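Putative ring-cleaving dioxygenase mhqO (Bacillus subtilis subsp. subtilis, PDB 3OAJ) probably cleaves the rings of aromatic compounds as an iron(II)-dependent extradiol dioxygenase, and so may contribute to their degradation. Local coordinates at residues V80-Y85 against Y116-D121; V130-G135 against F186-S191; D231-I236 against N253-R258. One frame throughout, in Å; residues are numbered along the deposited sequence.

Contact 1: residues V80-Y85 against Y116-D121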
loop_
_atom_site.group_PDB
_atom_site.type_symbol
_atom_site.label_atom_id
_atom_site.label_comp_id
_atom_site.label_asym_id
_atom_site.label_seq_id
_atom_site.Cartn_x
_atom_site.Cartn_y
_atom_site.Cartn_z
ATOM N N VAL A 80 -10.037 1.094 1.656
ATOM C CA VAL A 80 -9.394 1.797 0.551
ATOM C C VAL A 80 -9.970 1.266 -0.765
ATOM O O VAL A 80 -9.932 0.053 -1.025
ATOM C CB VAL A 80 -7.869 1.566 0.554
ATOM C CG1 VAL A 80 -7.190 2.259 -0.626
ATOM C CG2 VAL A 80 -7.269 2.017 1.860
ATOM N N GLY A 81 -10.510 2.173 -1.579
ATOM C CA GLY A 81 -11.120 1.796 -2.851
ATOM C C GLY A 81 -10.133 1.723 -4.001
ATOM O O GLY A 81 -10.190 0.794 -4.827
ATOM N N VAL A 82 -9.217 2.691 -4.072
ATOM C CA VAL A 82 -8.235 2.774 -5.152
ATOM C C VAL A 82 -6.855 3.102 -4.572
ATOM O O VAL A 82 -6.728 3.932 -3.679
ATOM C CB VAL A 82 -8.623 3.866 -6.182
ATOM C CG1 VAL A 82 -7.689 3.833 -7.389
ATOM C CG2 VAL A 82 -10.062 3.698 -6.643
ATOM N N THR A 83 -5.838 2.419 -5.065
ATOM C CA THR A 83 -4.474 2.702 -4.677
ATOM C C THR A 83 -3.831 3.457 -5.834
ATOM O O THR A 83 -3.915 3.025 -6.992
ATOM C CB THR A 83 -3.721 1.381 -4.387
ATOM O OG1 THR A 83 -4.388 0.707 -3.308
ATOM C CG2 THR A 83 -2.264 1.640 -4.029
ATOM N N SER A 84 -3.203 4.588 -5.524
ATOM C CA SER A 84 -2.685 5.527 -6.529
ATOM C C SER A 84 -1.168 5.427 -6.571
ATOM O O SER A 84 -0.528 5.489 -5.518
ATOM C CB SER A 84 -3.136 6.951 -6.157
ATOM O OG SER A 84 -3.074 7.842 -7.254
ATOM N N TYR A 85 -0.605 5.241 -7.775
ATOM C CA TYR A 85 0.837 5.180 -7.997
ATOM C C TYR A 85 1.289 6.385 -8.809
ATOM O O TYR A 85 0.680 6.721 -9.830
ATOM C CB TYR A 85 1.207 3.883 -8.734
ATOM C CG TYR A 85 1.016 2.659 -7.881
ATOM C CD1 TYR A 85 1.930 2.340 -6.871
ATOM C CD2 TYR A 85 -0.111 1.847 -8.028
ATOM C CE1 TYR A 85 1.739 1.215 -6.059
ATOM C CE2 TYR A 85 -0.301 0.723 -7.229
ATOM C CZ TYR A 85 0.638 0.414 -6.245
ATOM O OH TYR A 85 0.428 -0.673 -5.436
ATOM N N TYR A 116 -5.638 10.608 -14.828
ATOM C CA TYR A 116 -5.349 9.299 -14.231
ATOM C C TYR A 116 -5.593 8.183 -15.217
ATOM O O TYR A 116 -6.546 8.238 -15.993
ATOM C CB TYR A 116 -6.227 9.043 -13.007
ATOM C CG TYR A 116 -5.941 9.960 -11.847
ATOM C CD1 TYR A 116 -6.489 11.245 -11.801
ATOM C CD2 TYR A 116 -5.117 9.551 -10.797
ATOM C CE1 TYR A 116 -6.232 12.092 -10.739
ATOM C CE2 TYR A 116 -4.837 10.404 -9.723
ATOM C CZ TYR A 116 -5.399 11.671 -9.713
ATOM O OH TYR A 116 -5.129 12.521 -8.659
ATOM N N VAL A 117 -4.731 7.174 -15.180
ATOM C CA VAL A 117 -4.975 5.912 -15.862
ATOM C C VAL A 117 -5.498 4.940 -14.804
ATOM O O VAL A 117 -4.810 4.682 -13.801
ATOM C CB VAL A 117 -3.679 5.361 -16.508
ATOM C CG1 VAL A 117 -3.898 3.973 -17.128
ATOM C CG2 VAL A 117 -3.174 6.327 -17.569
ATOM N N GLU A 118 -6.705 4.418 -15.020
ATOM C CA GLU A 118 -7.351 3.478 -14.101
ATOM C C GLU A 118 -7.261 2.081 -14.669
ATOM O O GLU A 118 -7.557 1.870 -15.830
ATOM C CB GLU A 118 -8.828 3.843 -13.895
ATOM C CG GLU A 118 -9.069 5.289 -13.462
ATOM C CD GLU A 118 -8.678 5.536 -12.025
ATOM O OE1 GLU A 118 -8.928 4.665 -11.151
ATOM O OE2 GLU A 118 -8.104 6.610 -11.772
ATOM N N PHE A 119 -6.900 1.120 -13.826
ATOM C CA PHE A 119 -6.838 -0.284 -14.225
ATOM C C PHE A 119 -6.903 -1.178 -12.989
ATOM O O PHE A 119 -6.662 -0.715 -11.867
ATOM C CB PHE A 119 -5.565 -0.571 -15.032
ATOM C CG PHE A 119 -4.285 -0.214 -14.307
ATOM C CD1 PHE A 119 -3.875 1.115 -14.180
ATOM C CD2 PHE A 119 -3.483 -1.216 -13.761
ATOM C CE1 PHE A 119 -2.680 1.458 -13.528
ATOM C CE2 PHE A 119 -2.295 -0.893 -13.109
ATOM C CZ PHE A 119 -1.882 0.450 -12.991
ATOM N N ASP A 120 -7.217 -2.452 -13.199
ATOM C CA ASP A 120 -7.208 -3.417 -12.109
ATOM C C ASP A 120 -5.982 -4.310 -12.176
ATOM O O ASP A 120 -5.451 -4.578 -13.258
ATOM C CB ASP A 120 -8.463 -4.308 -12.152
ATOM C CG ASP A 120 -9.730 -3.601 -11.688
ATOM O OD1 ASP A 120 -9.658 -2.436 -11.227
ATOM O OD2 ASP A 120 -10.814 -4.233 -11.760
ATOM N N ASP A 121 -5.552 -4.803 -11.018
ATOM C CA ASP A 121 -4.550 -5.862 -10.993
ATOM C C ASP A 121 -5.254 -7.206 -11.265
ATOM O O ASP A 121 -6.477 -7.229 -11.423
ATOM C CB ASP A 121 -3.699 -5.800 -9.701
ATOM C CG ASP A 121 -4.296 -6.549 -8.502
ATOM O OD1 ASP A 121 -5.418 -7.107 -8.547
ATOM O OD2 ASP A 121 -3.577 -6.587 -7.468
#
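V82 meets E118, and S84 meets Y116, in a pair of thin side-chain contacts that reach over an intervening strand. CG1 of V82 lies 4.0 Å from OE1 of E118, with the two side chains crossing at about a right angle. The glutamate gets there by folding: its chain bends sharply at CB-CG (chi2 -73°), which brings the carboxylate back over the sheet toward the valine. In the second pair, OG of S84 stands 4.0 Å from CE2 of Y116, at the edge of the ring and near its plane, in van der Waals contact rather than over the face. That position follows from an S84 side chain with OG opposite the backbone N (chi1 -161°).

The strands run antiparallel, with V82 level with E118, and their CA atoms lie 9.0 Å apart. No backbone bond can span this gap, because strand 126-131 lies between and hydrogen-bonds T83 through H126 and E128. Strands 79-87, 114-120 and 126-131 are the first, third and last of one βαβββ module of the vicinal oxygen chelate fold. From the middle strand, OE2 of E128 is hydrogen-bonded to OG of S84 while OE1 comes close to OE2 of E118. The Y116 ring is held further by a cation-pi contact with R111, and its hydroxyl bonds to R188. On the opposite face V117 and F119 pack against helix 92-101, and at the start of strand 79-87 G81 and V82 both face T158 in a classic beta bulge.

The outcome is a polar face built over a next-nearest strand pair. Two carboxylates sit close together there, which would probably raise the proton affinity of one of them, while the S84 hydroxyl and nearby R111 should temper the repulsion.

Contact 2: residues V130-G135 against F186-S191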
loop_
_atom_site.group_PDB
_atom_site.type_symbol
_atom_site.label_atom_id
_atom_site.label_comp_id
_atom_site.label_asym_id
_atom_site.label_seq_id
_atom_site.Cartn_x
_atom_site.Cartn_y
_atom_site.Cartn_z
ATOM N N VAL A 130 -0.775 8.339 -11.922
ATOM C CA VAL A 130 -0.812 9.781 -12.132
ATOM C C VAL A 130 0.615 10.291 -12.229
ATOM O O VAL A 130 1.502 9.714 -11.608
ATOM C CB VAL A 130 -1.575 10.491 -10.980
ATOM C CG1 VAL A 130 -0.890 10.291 -9.609
ATOM C CG2 VAL A 130 -1.813 11.963 -11.290
ATOM N N GLU A 131 0.813 11.356 -13.008
ATOM C CA GLU A 131 2.131 11.968 -13.195
ATOM C C GLU A 131 2.310 13.118 -12.229
ATOM O O GLU A 131 1.456 14.003 -12.181
ATOM C CB GLU A 131 2.257 12.568 -14.594
ATOM C CG GLU A 131 2.282 11.605 -15.742
ATOM C CD GLU A 131 2.577 12.327 -17.035
ATOM O OE1 GLU A 131 2.746 13.563 -16.988
ATOM O OE2 GLU A 131 2.667 11.663 -18.084
ATOM N N ARG A 132 3.427 13.135 -11.492
ATOM C CA ARG A 132 3.764 14.300 -10.646
ATOM C C ARG A 132 5.272 14.435 -10.516
ATOM O O ARG A 132 5.979 13.431 -10.412
ATOM C CB ARG A 132 3.148 14.222 -9.240
ATOM C CG ARG A 132 1.629 14.081 -9.178
ATOM C CD ARG A 132 1.131 14.117 -7.748
ATOM N NE ARG A 132 -0.314 13.952 -7.740
ATOM C CZ ARG A 132 -0.981 13.028 -7.047
ATOM N NH1 ARG A 132 -0.318 12.204 -6.243
ATOM N NH2 ARG A 132 -2.307 12.956 -7.136
ATOM N N GLU A 133 5.765 15.674 -10.529
ATOM C CA GLU A 133 7.196 15.943 -10.364
ATOM C C GLU A 133 7.670 15.590 -8.954
ATOM O O GLU A 133 8.773 15.049 -8.780
ATOM C CB GLU A 133 7.530 17.414 -10.695
ATOM C CG GLU A 133 9.039 17.752 -10.699
ATOM C CD GLU A 133 9.798 17.138 -11.874
ATOM O OE1 GLU A 133 9.198 16.941 -12.954
ATOM O OE2 GLU A 133 11.014 16.871 -11.724
ATOM N N GLU A 134 6.826 15.877 -7.961
ATOM C CA GLU A 134 7.174 15.604 -6.555
ATOM C C GLU A 134 7.440 14.110 -6.327
ATOM O O GLU A 134 6.762 13.252 -6.919
ATOM C CB GLU A 134 6.064 16.110 -5.617
ATOM C CG GLU A 134 6.432 16.056 -4.133
ATOM C CD GLU A 134 5.367 16.630 -3.195
ATOM O OE1 GLU A 134 4.159 16.414 -3.423
ATOM O OE2 GLU A 134 5.759 17.291 -2.205
ATOM N N GLY A 135 8.420 13.813 -5.469
ATOM C CA GLY A 135 8.772 12.431 -5.116
ATOM C C GLY A 135 10.021 11.981 -5.849
ATOM O O GLY A 135 10.151 12.214 -7.057
ATOM N N PHE A 186 -15.734 13.941 -4.413
ATOM C CA PHE A 186 -14.537 13.768 -3.586
ATOM C C PHE A 186 -14.186 14.978 -2.743
ATOM O O PHE A 186 -14.406 16.112 -3.159
ATOM C CB PHE A 186 -13.322 13.455 -4.459
ATOM C CG PHE A 186 -13.453 12.183 -5.247
ATOM C CD1 PHE A 186 -13.366 10.940 -4.612
ATOM C CD2 PHE A 186 -13.667 12.231 -6.618
ATOM C CE1 PHE A 186 -13.487 9.747 -5.349
ATOM C CE2 PHE A 186 -13.793 11.054 -7.361
ATOM C CZ PHE A 186 -13.703 9.812 -6.726
ATOM N N VAL A 187 -13.633 14.727 -1.560
ATOM C CA VAL A 187 -12.833 15.734 -0.878
ATOM C C VAL A 187 -11.387 15.242 -0.880
ATOM O O VAL A 187 -11.124 14.043 -0.691
ATOM C CB VAL A 187 -13.367 16.081 0.545
ATOM C CG1 VAL A 187 -13.383 14.849 1.436
ATOM C CG2 VAL A 187 -12.559 17.217 1.175
ATOM N N ARG A 188 -10.463 16.168 -1.134
ATOM C CA ARG A 188 -9.037 15.847 -1.234
ATOM C C ARG A 188 -8.256 16.436 -0.070
ATOM O O ARG A 188 -8.456 17.604 0.306
ATOM C CB ARG A 188 -8.461 16.370 -2.552
ATOM C CG ARG A 188 -6.942 16.201 -2.689
ATOM C CD ARG A 188 -6.495 16.376 -4.132
ATOM N NE ARG A 188 -6.790 15.170 -4.901
ATOM C CZ ARG A 188 -6.259 14.867 -6.081
ATOM N NH1 ARG A 188 -5.387 15.693 -6.645
ATOM N NH2 ARG A 188 -6.593 13.724 -6.679
ATOM N N TYR A 189 -7.363 15.624 0.470
ATOM C CA TYR A 189 -6.457 15.967 1.528
ATOM C C TYR A 189 -5.008 15.728 1.126
ATOM O O TYR A 189 -4.743 14.884 0.359
ATOM C CB TYR A 189 -6.811 15.147 2.790
ATOM C CG TYR A 189 -8.082 15.589 3.448
ATOM C CD1 TYR A 189 -8.080 16.690 4.222
ATOM C CD2 TYR A 189 -9.265 14.936 3.290
ATOM C CE1 TYR A 189 -9.152 17.145 4.790
ATOM C CE2 TYR A 189 -10.404 15.439 3.897
ATOM C CZ TYR A 189 -10.299 16.549 4.641
ATOM O OH TYR A 189 -11.299 17.111 5.309
ATOM N N ARG A 190 -4.086 16.501 1.672
ATOM C CA ARG A 190 -2.669 16.345 1.366
ATOM C C ARG A 190 -1.887 16.259 2.673
ATOM O O ARG A 190 -2.082 17.086 3.572
ATOM C CB ARG A 190 -2.191 17.524 0.501
ATOM C CG ARG A 190 -0.706 17.636 0.279
ATOM C CD ARG A 190 -0.386 18.721 -0.747
ATOM N NE ARG A 190 -0.575 18.241 -2.110
ATOM C CZ ARG A 190 0.384 17.657 -2.828
ATOM N NH1 ARG A 190 1.600 17.501 -2.307
ATOM N NH2 ARG A 190 0.134 17.252 -4.070
ATOM N N SER A 191 -1.009 15.264 2.775
ATOM C CA SER A 191 -0.079 15.171 3.903
ATOM C C SER A 191 1.200 15.906 3.545
ATOM O O SER A 191 1.365 16.305 2.401
ATOM C CB SER A 191 0.188 13.708 4.286
ATOM O OG SER A 191 0.795 13.000 3.227
HETATM O O HOH W 1 2.216 15.557 -4.787
#
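E134 laps its carboxylate against the NH1 end of the R190 guanidinium, at its edge, the two planes being only 22° apart. The bond is a single-point salt bridge: NH1 of R190 donates to OE1 of E134 over 3.0 Å at an angle of 161°, using the syn lone pair of that oxygen and staying within the guanidinium plane. The other terminal nitrogen, NH2, is reached instead through a water, which accepts from NH2 of R190 at 2.8 Å and donates to OE1 of E134 at a doubtfully short 2.5 Å. An extended E134 chain, with CG opposite the backbone N, carries the acid across to an R190 that turns at CG-CD.

Beside this pair R132 and R188 arrive from opposite directions, NH2 of R132 coming within 4.1 Å of NH1 of R188. Their guanidinium planes are 89° apart. A shared acid explains how like charges can sit so close: E114 bridges to NE of R132 through one oxygen and to NH1 of R188 through the other. R188 is further held by D200 and by Y116, whereas CG1 of V130 lies 3.7 Å above the R132 guanidinium plane, over its centre.

Three strands separate 126-131 from 186-190 in the eight-stranded sheet, so these contacts span its curve from one VOC sequence region to the other, in keeping with the deeply bent sheets of the vicinal oxygen chelate fold.

Contact 3: residues D231-I236 against N253-R258. With SO4 (sulfate ion), chain D.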
loop_
_atom_site.group_PDB
_atom_site.type_symbol
_atom_site.label_atom_id
_atom_site.label_comp_id
_atom_site.label_asym_id
_atom_site.label_seq_id
_atom_site.Cartn_x
_atom_site.Cartn_y
_atom_site.Cartn_z
ATOM N N ASP A 231 3.405 8.205 20.937
ATOM C CA ASP A 231 2.606 9.423 21.088
ATOM C C ASP A 231 1.285 9.256 20.328
ATOM O O ASP A 231 0.223 9.617 20.834
ATOM C CB ASP A 231 3.371 10.650 20.557
ATOM C CG ASP A 231 4.590 11.030 21.413
ATOM O OD1 ASP A 231 4.732 10.533 22.548
ATOM O OD2 ASP A 231 5.410 11.852 20.941
ATOM N N TRP A 232 1.354 8.706 19.110
ATOM C CA TRP A 232 0.143 8.431 18.334
ATOM C C TRP A 232 -0.776 7.489 19.092
ATOM O O TRP A 232 -1.977 7.698 19.123
ATOM C CB TRP A 232 0.491 7.776 17.004
ATOM C CG TRP A 232 0.793 8.690 15.859
ATOM C CD1 TRP A 232 2.023 8.993 15.354
ATOM C CD2 TRP A 232 -0.156 9.389 15.052
ATOM N NE1 TRP A 232 1.896 9.834 14.276
ATOM C CE2 TRP A 232 0.570 10.099 14.072
ATOM C CE3 TRP A 232 -1.555 9.468 15.054
ATOM C CZ2 TRP A 232 -0.054 10.889 13.098
ATOM C CZ3 TRP A 232 -2.183 10.269 14.087
ATOM C CH2 TRP A 232 -1.425 10.963 13.125
ATOM N N GLN A 233 -0.228 6.435 19.698
ATOM C CA GLN A 233 -1.088 5.477 20.404
ATOM C C GLN A 233 -1.881 6.149 21.530
ATOM O O GLN A 233 -3.104 5.893 21.696
ATOM C CB GLN A 233 -0.266 4.326 20.983
ATOM C CG GLN A 233 -1.075 3.222 21.635
ATOM C CD GLN A 233 -0.158 2.262 22.358
ATOM O OE1 GLN A 233 0.479 2.623 23.348
ATOM N NE2 GLN A 233 -0.053 1.048 21.845
ATOM N N ARG A 234 -1.175 6.965 22.314
ATOM C CA ARG A 234 -1.783 7.688 23.422
ATOM C C ARG A 234 -2.857 8.662 22.925
ATOM O O ARG A 234 -3.959 8.717 23.481
ATOM C CB ARG A 234 -0.722 8.421 24.254
ATOM C CG ARG A 234 0.296 7.465 24.925
ATOM C CD ARG A 234 1.201 8.138 25.973
ATOM N NE ARG A 234 1.760 9.410 25.525
ATOM C CZ ARG A 234 2.933 9.568 24.920
ATOM N NH1 ARG A 234 3.733 8.524 24.680
ATOM N NH2 ARG A 234 3.310 10.793 24.559
ATOM N N TYR A 235 -2.536 9.383 21.855
ATOM C CA TYR A 235 -3.459 10.381 21.318
ATOM C C TYR A 235 -4.713 9.745 20.699
ATOM O O TYR A 235 -5.828 10.163 20.996
ATOM C CB TYR A 235 -2.779 11.310 20.294
ATOM C CG TYR A 235 -3.658 12.516 19.999
ATOM C CD1 TYR A 235 -3.512 13.701 20.720
ATOM C CD2 TYR A 235 -4.697 12.437 19.064
ATOM C CE1 TYR A 235 -4.342 14.797 20.481
ATOM C CE2 TYR A 235 -5.530 13.518 18.824
ATOM C CZ TYR A 235 -5.351 14.690 19.533
ATOM O OH TYR A 235 -6.194 15.755 19.290
ATOM N N ILE A 236 -4.523 8.762 19.823
ATOM C CA ILE A 236 -5.649 8.105 19.171
ATOM C C ILE A 236 -6.605 7.477 20.193
ATOM O O ILE A 236 -7.824 7.627 20.074
ATOM C CB ILE A 236 -5.165 7.067 18.135
ATOM C CG1 ILE A 236 -4.414 7.780 16.999
ATOM C CG2 ILE A 236 -6.331 6.229 17.597
ATOM C CD1 ILE A 236 -5.222 8.898 16.275
ATOM N N ASN A 253 7.515 -1.170 13.497
ATOM C CA ASN A 253 6.544 -1.444 14.558
ATOM C C ASN A 253 5.199 -0.878 14.106
ATOM O O ASN A 253 5.153 0.110 13.366
ATOM C CB ASN A 253 6.994 -0.816 15.880
ATOM C CG ASN A 253 8.239 -1.485 16.452
ATOM O OD1 ASN A 253 8.441 -2.687 16.290
ATOM N ND2 ASN A 253 9.104 -0.694 17.084
ATOM N N ALA A 254 4.121 -1.530 14.530
ATOM C CA ALA A 254 2.760 -1.224 14.094
ATOM C C ALA A 254 1.776 -1.067 15.245
ATOM O O ALA A 254 1.851 -1.796 16.221
ATOM C CB ALA A 254 2.262 -2.327 13.180
ATOM N N ILE A 255 0.869 -0.095 15.112
ATOM C CA ILE A 255 -0.375 -0.055 15.887
ATOM C C ILE A 255 -1.524 0.065 14.902
ATOM O O ILE A 255 -1.365 0.631 13.815
ATOM C CB ILE A 255 -0.423 1.109 16.908
ATOM C CG1 ILE A 255 -0.243 2.476 16.219
ATOM C CG2 ILE A 255 0.662 0.908 17.966
ATOM C CD1 ILE A 255 -0.357 3.671 17.171
ATOM N N TYR A 256 -2.671 -0.475 15.296
ATOM C CA TYR A 256 -3.868 -0.502 14.431
ATOM C C TYR A 256 -5.079 0.096 15.135
ATOM O O TYR A 256 -5.272 -0.092 16.339
ATOM C CB TYR A 256 -4.211 -1.945 14.018
ATOM C CG TYR A 256 -3.067 -2.715 13.376
ATOM C CD1 TYR A 256 -2.922 -2.769 11.988
ATOM C CD2 TYR A 256 -2.110 -3.369 14.166
ATOM C CE1 TYR A 256 -1.856 -3.477 11.402
ATOM C CE2 TYR A 256 -1.056 -4.073 13.600
ATOM C CZ TYR A 256 -0.927 -4.119 12.220
ATOM O OH TYR A 256 0.124 -4.819 11.651
ATOM N N PHE A 257 -5.920 0.774 14.360
ATOM C CA PHE A 257 -7.211 1.240 14.869
ATOM C C PHE A 257 -8.209 1.317 13.737
ATOM O O PHE A 257 -7.875 1.800 12.641
ATOM C CB PHE A 257 -7.093 2.585 15.606
ATOM C CG PHE A 257 -6.692 3.758 14.742
ATOM C CD1 PHE A 257 -5.365 3.952 14.367
ATOM C CD2 PHE A 257 -7.641 4.732 14.372
ATOM C CE1 PHE A 257 -4.985 5.072 13.601
ATOM C CE2 PHE A 257 -7.271 5.847 13.613
ATOM C CZ PHE A 257 -5.945 6.017 13.235
ATOM N N ARG A 258 -9.416 0.813 13.994
ATOM C CA ARG A 258 -10.487 0.943 13.011
ATOM C C ARG A 258 -11.148 2.287 13.176
ATOM O O ARG A 258 -11.550 2.670 14.289
ATOM C CB ARG A 258 -11.518 -0.183 13.137
ATOM C CG ARG A 258 -12.380 -0.263 11.869
ATOM C CD ARG A 258 -13.044 -1.579 11.705
ATOM N NE ARG A 258 -12.118 -2.696 11.550
ATOM C CZ ARG A 258 -11.689 -3.185 10.390
ATOM N NH1 ARG A 258 -12.057 -2.631 9.228
ATOM N NH2 ARG A 258 -10.886 -4.245 10.392
HETATM S S SO4 D . 1.004 -5.214 8.243
HETATM O O1 SO4 D . -0.176 -5.581 9.025
HETATM O O2 SO4 D . 1.975 -6.286 8.152
HETATM O O3 SO4 D . 0.642 -4.768 6.897
HETATM O O4 SO4 D . 1.669 -4.126 8.967
#
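The F257 ring takes I236 on one face: CG2 of I236 lies 3.9 Å from the ring centroid and 15° off the normal, a CH-pi contact made by a methyl pointing into the ring. CG1 of the same isoleucine meets the W232 indole at its edge, in plane, so the branched side chain serves two aromatic neighbours at once. Y256 points to the opposite side of the strand, where a sulfate, probably from the crystallisation liquor, lies at its ring edge; OH of Y256 donates to O1 of the sulfate over 2.8 Å. The sulfate also bonds to T13, and R249 adds a bond to the tyrosine hydroxyl.

One turn earlier in the helix, I255 makes the broadest contact from the strand. With CG1 set between the backbone N and carbonyl carbon (chi1 58°) and the chain then straight, CD1 of I255 is driven against the helix, 3.7 Å from the backbone N of Q233 and 4.2 Å from CB of W232. The Q233 side chain runs out past it, its NE2 lying 3.9 Å from CG2 of I255 while bonding to the carbonyl O of T244, which satisfies NE2.

The 231-236 part of helix 226-238 runs nearly along strand 253-258, the segment axes 9.8 Å apart and 15° from parallel. This helix belongs to a βαβββ module of the vicinal oxygen chelate fold (strands 215-223, 247-248, 253-258 and 264-269) and packs on the outside of its own sheet, covering I255 and F257. Helix 164-174 completes this layer, with L170 against F257 and I174 against I236, while strands 264-269 and 247-248 flank 253-258 within the sheet.

In the fold
Contacts 1 and 2 belong to one eight-stranded sheet and contact 3 to the other. The first two have centres 14 Å apart and join directly: O of Y85 lies 3.0 Å from N of V130, probably a hydrogen bond, and CE2 of Y116 packs 3.5 Å from CB of V130. Contact 3 is remote, its centre 27 Å from contact 1 and 25 Å from contact 2, with nearest atoms about 9 Å away in both cases. Of the three it lies closest to the metal site, where zinc in this crystal is bound by H11, H218 and E266, the predicted iron ligands. The I255 side chain is about 6 Å from that of E266 and about 10 Å from the zinc.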